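Local coordinates for NAD nucleotidase (PDB 3ZTV), which degrades NAD to adenosine and nicotinamide riboside in the periplasm, acting as both an NAD pyrophosphatase and a 5'-nucleotidase, at residues Asp315-Lys318 / Lys319-Thr323; Gly368-Ala371 / Asn372-Pro375. All coordinates share one frame; numbering follows the deposited sequence.

Interaction 1 (Asp315-Lys318 / Lys319-Thr323); sequences DERK and KALDT
K319 and L321 each carry CG anti to their own carbonyl carbon, at chi1 -70° and -71°. This turns both chains back along helix 314-325, over carbonyls of the preceding turn. CG of K319 lies 3.3 Å from O of D315. The K319 chain then runs on extended, and NZ ends 5.6 Å from OD2 of D315, too far for a salt bridge. L321 sits in the same way over R317: its CG is 3.5 Å from O of R317, and its CD1 meets CG of R317 at 4.3 Å. The backbone supplies the polar part. Four successive i to i+4 bonds join the turns, from N of K319, A320, L321 and D322 to O of D315, E316, R317 and K318. The bond from L321 N to R317 O is 3.0 Å long. One residue on, O of K319 takes both N and OG1 of T323, from opposite faces of its plane. NH1 of R317 makes a salt bridge with E311 OE1 and a hydrogen bond to O of L312. L321 and R317 both rest on L300. Main-chain bonds thus hold the turns, with one loose aliphatic contact beside them. The opposite charges of D315 and K319 would add at most a weak attraction, probably screened by solvent.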
ATOM      1  N   ASP A 315      26.109 -50.653 -23.761  1.00 16.90           N
ATOM      2  CA  ASP A 315      25.144 -50.966 -22.707  1.00 16.00           C
ATOM      3  C   ASP A 315      24.975 -49.832 -21.696  1.00 17.55           C
ATOM      4  O   ASP A 315      23.877 -49.619 -21.173  1.00 15.59           O
ATOM      5  CB  ASP A 315      25.515 -52.266 -21.985  1.00 18.40           C
ATOM      6  CG  ASP A 315      25.257 -53.497 -22.831  1.00 20.57           C
ATOM      7  OD1 ASP A 315      24.691 -53.358 -23.936  1.00 20.96           O
ATOM      8  OD2 ASP A 315      25.611 -54.609 -22.382  1.00 21.03           O
ATOM      9  N   GLU A 316      26.052 -49.104 -21.414  1.00 15.34           N
ATOM     10  CA  GLU A 316      25.972 -48.001 -20.464  1.00 16.70           C
ATOM     11  C   GLU A 316      25.022 -46.916 -20.975  1.00 15.08           C
ATOM     12  O   GLU A 316      24.249 -46.345 -20.201  1.00 15.41           O
ATOM     13  CB  GLU A 316      27.352 -47.410 -20.148  1.00 19.37           C
ATOM     14  CG  GLU A 316      27.382 -46.652 -18.819  1.00 25.34           C
ATOM     15  CD  GLU A 316      28.715 -45.984 -18.526  1.00 30.04           C
ATOM     16  OE1 GLU A 316      29.609 -46.005 -19.398  1.00 30.55           O
ATOM     17  OE2 GLU A 316      28.862 -45.429 -17.415  1.00 31.46           O
ATOM     18  N   ARG A 317      25.065 -46.640 -22.275  1.00 14.68           N
ATOM     19  CA  ARG A 317      24.160 -45.646 -22.846  1.00 13.90           C
ATOM     20  C   ARG A 317      22.725 -46.157 -22.802  1.00 14.65           C
ATOM     21  O   ARG A 317      21.798 -45.408 -22.493  1.00 13.49           O
ATOM     22  CB  ARG A 317      24.546 -45.274 -24.279  1.00 14.22           C
ATOM     23  CG  ARG A 317      23.808 -44.031 -24.761  1.00 15.84           C
ATOM     24  CD  ARG A 317      24.197 -43.621 -26.171  1.00 15.77           C
ATOM     25  NE  ARG A 317      23.627 -42.316 -26.497  1.00 18.28           N
ATOM     26  CZ  ARG A 317      24.213 -41.152 -26.232  1.00 17.71           C
ATOM     27  NH1 ARG A 317      25.399 -41.114 -25.637  1.00 14.98           N
ATOM     28  NH2 ARG A 317      23.607 -40.021 -26.558  1.00 17.12           N
ATOM     29  N   LYS A 318      22.542 -47.434 -23.117  1.00 13.95           N
ATOM     30  CA  LYS A 318      21.215 -48.039 -23.080  1.00 15.86           C
ATOM     31  C   LYS A 318      20.596 -47.965 -21.682  1.00 14.52           C
ATOM     32  O   LYS A 318      19.413 -47.641 -21.541  1.00 14.68           O
ATOM     33  CB  LYS A 318      21.269 -49.482 -23.592  1.00 16.75           C
ATOM     34  CG  LYS A 318      21.539 -49.590 -25.088  1.00 16.92           C
ATOM     35  CD  LYS A 318      21.577 -51.043 -25.556  1.00 19.64           C
ATOM     36  CE  LYS A 318      21.758 -51.146 -27.068  1.00 19.74           C
ATOM     37  NZ  LYS A 318      23.095 -50.665 -27.527  1.00 20.34           N
ATOM     38  N   LYS A 319      21.391 -48.230 -20.650  1.00 13.58           N
ATOM     39  CA  LYS A 319      20.892 -48.168 -19.276  1.00 16.67           C
ATOM     40  C   LYS A 319      20.497 -46.744 -18.888  1.00 15.05           C
ATOM     41  O   LYS A 319      19.501 -46.528 -18.190  1.00 14.41           O
ATOM     42  CB  LYS A 319      21.937 -48.702 -18.293  1.00 16.86           C
ATOM     43  CG  LYS A 319      22.167 -50.203 -18.385  1.00 19.56           C
ATOM     44  CD  LYS A 319      23.376 -50.622 -17.568  1.00 23.05           C
ATOM     45  CE  LYS A 319      23.735 -52.079 -17.828  1.00 28.45           C
ATOM     46  NZ  LYS A 319      25.071 -52.419 -17.260  1.00 30.81           N
ATOM     47  N   ALA A 320      21.294 -45.776 -19.331  1.00 14.09           N
ATOM     48  CA  ALA A 320      21.004 -44.366 -19.096  1.00 13.45           C
ATOM     49  C   ALA A 320      19.668 -43.979 -19.724  1.00 12.17           C
ATOM     50  O   ALA A 320      18.818 -43.359 -19.075  1.00 11.94           O
ATOM     51  CB  ALA A 320      22.125 -43.508 -19.658  1.00 14.90           C
ATOM     52  N   LEU A 321      19.482 -44.354 -20.981  1.00 13.21           N
ATOM     53  CA  LEU A 321      18.250 -44.064 -21.698  1.00 14.05           C
ATOM     54  C   LEU A 321      17.053 -44.756 -21.057  1.00 13.09           C
ATOM     55  O   LEU A 321      15.991 -44.156 -20.896  1.00 14.01           O
ATOM     56  CB  LEU A 321      18.371 -44.463 -23.172  1.00 15.58           C
ATOM     57  CG  LEU A 321      19.291 -43.607 -24.043  1.00 17.22           C
ATOM     58  CD1 LEU A 321      19.513 -44.270 -25.404  1.00 19.13           C
ATOM     59  CD2 LEU A 321      18.729 -42.202 -24.206  1.00 17.06           C
ATOM     60  N   ASP A 322      17.220 -46.020 -20.689  1.00 14.90           N
ATOM     61  CA  ASP A 322      16.141 -46.764 -20.054  1.00 14.63           C
ATOM     62  C   ASP A 322      15.684 -46.094 -18.761  1.00 14.91           C
ATOM     63  O   ASP A 322      14.482 -46.005 -18.483  1.00 14.96           O
ATOM     64  CB  ASP A 322      16.561 -48.209 -19.779  1.00 16.88           C
ATOM     65  CG  ASP A 322      16.617 -49.051 -21.039  1.00 19.36           C
ATOM     66  OD1 ASP A 322      16.072 -48.621 -22.079  1.00 19.50           O
ATOM     67  OD2 ASP A 322      17.199 -50.156 -20.989  1.00 20.47           O
ATOM     68  N   THR A 323      16.630 -45.632 -17.958  1.00 13.18           N
ATOM     69  CA  THR A 323      16.270 -44.940 -16.722  1.00 14.26           C
ATOM     70  C   THR A 323      15.424 -43.693 -17.007  1.00 13.46           C
ATOM     71  O   THR A 323      14.360 -43.499 -16.411  1.00 13.73           O
ATOM     72  CB  THR A 323      17.512 -44.573 -15.887  1.00 13.69           C
ATOM     73  OG1 THR A 323      18.136 -45.777 -15.424  1.00 15.34           O
ATOM     74  CG2 THR A 323      17.131 -43.724 -14.688  1.00 15.31           C
TER

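Interaction 2 (Gly368-Ala371 / Asn372-Pro375); sequences GGSA and NRIP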
ATOM      1  N   GLY A 368      44.356  -6.523 -20.367  1.00 14.62           N
ATOM      2  CA  GLY A 368      43.595  -7.509 -19.623  1.00 13.38           C
ATOM      3  C   GLY A 368      44.312  -8.844 -19.650  1.00 14.68           C
ATOM      4  O   GLY A 368      45.514  -8.907 -19.934  1.00 16.35           O
ATOM      5  N   GLY A 369      43.585  -9.915 -19.359  1.00 14.16           N
ATOM      6  CA  GLY A 369      44.168 -11.240 -19.365  1.00 15.94           C
ATOM      7  C   GLY A 369      45.081 -11.473 -18.180  1.00 14.95           C
ATOM      8  O   GLY A 369      45.234 -10.612 -17.313  1.00 14.17           O
ATOM      9  N   SER A 370      45.709 -12.641 -18.151  1.00 16.08           N
ATOM     10  CA  SER A 370      46.497 -13.057 -16.997  1.00 16.71           C
ATOM     11  C   SER A 370      47.682 -12.140 -16.691  1.00 17.94           C
ATOM     12  O   SER A 370      47.979 -11.863 -15.527  1.00 15.97           O
ATOM     13  CB  SER A 370      46.984 -14.494 -17.184  1.00 21.53           C
ATOM     14  OG  SER A 370      47.693 -14.942 -16.043  1.00 26.74           O
ATOM     15  N   ALA A 371      48.357 -11.669 -17.733  1.00 18.24           N
ATOM     16  CA  ALA A 371      49.560 -10.865 -17.550  1.00 17.86           C
ATOM     17  C   ALA A 371      49.288  -9.560 -16.805  1.00 18.60           C
ATOM     18  O   ALA A 371      50.158  -9.040 -16.102  1.00 18.33           O
ATOM     19  CB  ALA A 371      50.215 -10.579 -18.896  1.00 19.18           C
ATOM     20  N   ASN A 372      48.077  -9.031 -16.959  1.00 16.84           N
ATOM     21  CA  ASN A 372      47.760  -7.707 -16.430  1.00 15.82           C
ATOM     22  C   ASN A 372      46.854  -7.710 -15.203  1.00 14.65           C
ATOM     23  O   ASN A 372      46.324  -6.668 -14.826  1.00 15.01           O
ATOM     24  CB  ASN A 372      47.157  -6.824 -17.525  1.00 16.11           C
ATOM     25  CG  ASN A 372      48.125  -6.571 -18.664  1.00 17.61           C
ATOM     26  OD1 ASN A 372      49.080  -5.804 -18.524  1.00 18.34           O
ATOM     27  ND2 ASN A 372      47.879  -7.208 -19.806  1.00 17.63           N
ATOM     28  N   ARG A 373      46.699  -8.869 -14.572  1.00 12.86           N
ATOM     29  CA  ARG A 373      45.768  -8.999 -13.451  1.00 14.29           C
ATOM     30  C   ARG A 373      46.082  -8.063 -12.293  1.00 14.59           C
ATOM     31  O   ARG A 373      45.171  -7.486 -11.695  1.00 12.98           O
ATOM     32  CB  ARG A 373      45.707 -10.441 -12.955  1.00 15.07           C
ATOM     33  CG  ARG A 373      44.934 -11.366 -13.873  1.00 14.85           C
ATOM     34  CD  ARG A 373      45.088 -12.809 -13.438  1.00 14.33           C
ATOM     35  NE  ARG A 373      44.260 -13.712 -14.231  1.00 14.96           N
ATOM     36  CZ  ARG A 373      44.232 -15.029 -14.056  1.00 18.68           C
ATOM     37  NH1 ARG A 373      44.980 -15.585 -13.113  1.00 17.65           N
ATOM     38  NH2 ARG A 373      43.455 -15.788 -14.818  1.00 18.60           N
ATOM     39  N   ILE A 374      47.366  -7.918 -11.977  1.00 14.14           N
ATOM     40  CA  ILE A 374      47.801  -7.085 -10.857  1.00 14.82           C
ATOM     41  C   ILE A 374      48.682  -5.945 -11.363  1.00 15.55           C
ATOM     42  O   ILE A 374      49.646  -6.181 -12.093  1.00 17.07           O
ATOM     43  CB  ILE A 374      48.573  -7.909  -9.820  1.00 16.08           C
ATOM     44  CG1 ILE A 374      47.714  -9.077  -9.324  1.00 17.10           C
ATOM     45  CG2 ILE A 374      49.008  -7.030  -8.657  1.00 17.41           C
ATOM     46  CD1 ILE A 374      48.444 -10.033  -8.411  1.00 19.21           C
ATOM     47  N   PRO A 375      48.354  -4.700 -10.984  1.00 15.32           N
ATOM     48  CA  PRO A 375      49.139  -3.567 -11.484  1.00 15.37           C
ATOM     49  C   PRO A 375      50.556  -3.586 -10.936  1.00 16.87           C
ATOM     50  O   PRO A 375      50.774  -4.072  -9.824  1.00 16.37           O
ATOM     51  CB  PRO A 375      48.394  -2.346 -10.930  1.00 15.44           C
ATOM     52  CG  PRO A 375      47.031  -2.853 -10.544  1.00 14.85           C
ATOM     53  CD  PRO A 375      47.243  -4.266 -10.119  1.00 14.10           C
TER
HETATM   54  O   HOH W   1      49.632  -9.362 -13.092  1.00 21.69           O
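The loop between strand 357-362 and helix 386-396, in the C-terminal domain, forms two overlapping type I turns here, G369-N372 and S370-R373. It carries R373, a probable substrate-binding residue. N of N372 closes the first turn on O of G369, at 3.3 Å, approaching from above the carbonyl plane. N of R373 closes the second with a weak bond of 3.4 Å to O of S370. The side chain of N372 braces the first turn. Its ND2 donates to O of G368 at 2.9 Å, almost straight at 176°. G368 O lies in the plane of the N372 amide, so the bond helps fix the rotation of that flat group. R373 has CG anti to its carbonyl carbon, chi1 -75°, and stays extended as far as NE. This lays the chain alongside S370, with NE 3.6 Å from CA of S370. OG of S370 then stands over one face of the guanidinium, offset toward its rim and 4.0 Å from CZ of R373. NH1 of R373 is held by T463, while the backbone O of R373 bonds Y468. A water links O of A371, to which it donates, with N of I374, from which it accepts. The R373 side chain comes about 5 Å from the bound adenosine. These are consecutive type I turns, braced by an asparagine, in a loop bearing a probable substrate-binding arginine of the 5'-nucleotidase C-terminal domain.

Overall arrangement
The two contacts come in series along the chain, 315-323 before 368-375. Their centres are 46 Å apart and their nearest atoms about 33 Å, so they do not touch. Interaction 1 lies within helix 314-325, on the surface and away from the metal and substrate sites. Strand 330-332, which follows that helix, edges the seven-stranded sheet that also holds strand 11-18. Helix 337-353 and strand 357-362 then lead to interaction 2, in a C-terminal-domain loop whose R373 reaches to about 5 Å from the adenosine. The two share no helix, strand or sheet. One is local helix structure; the other carries an arginine that probably binds substrate.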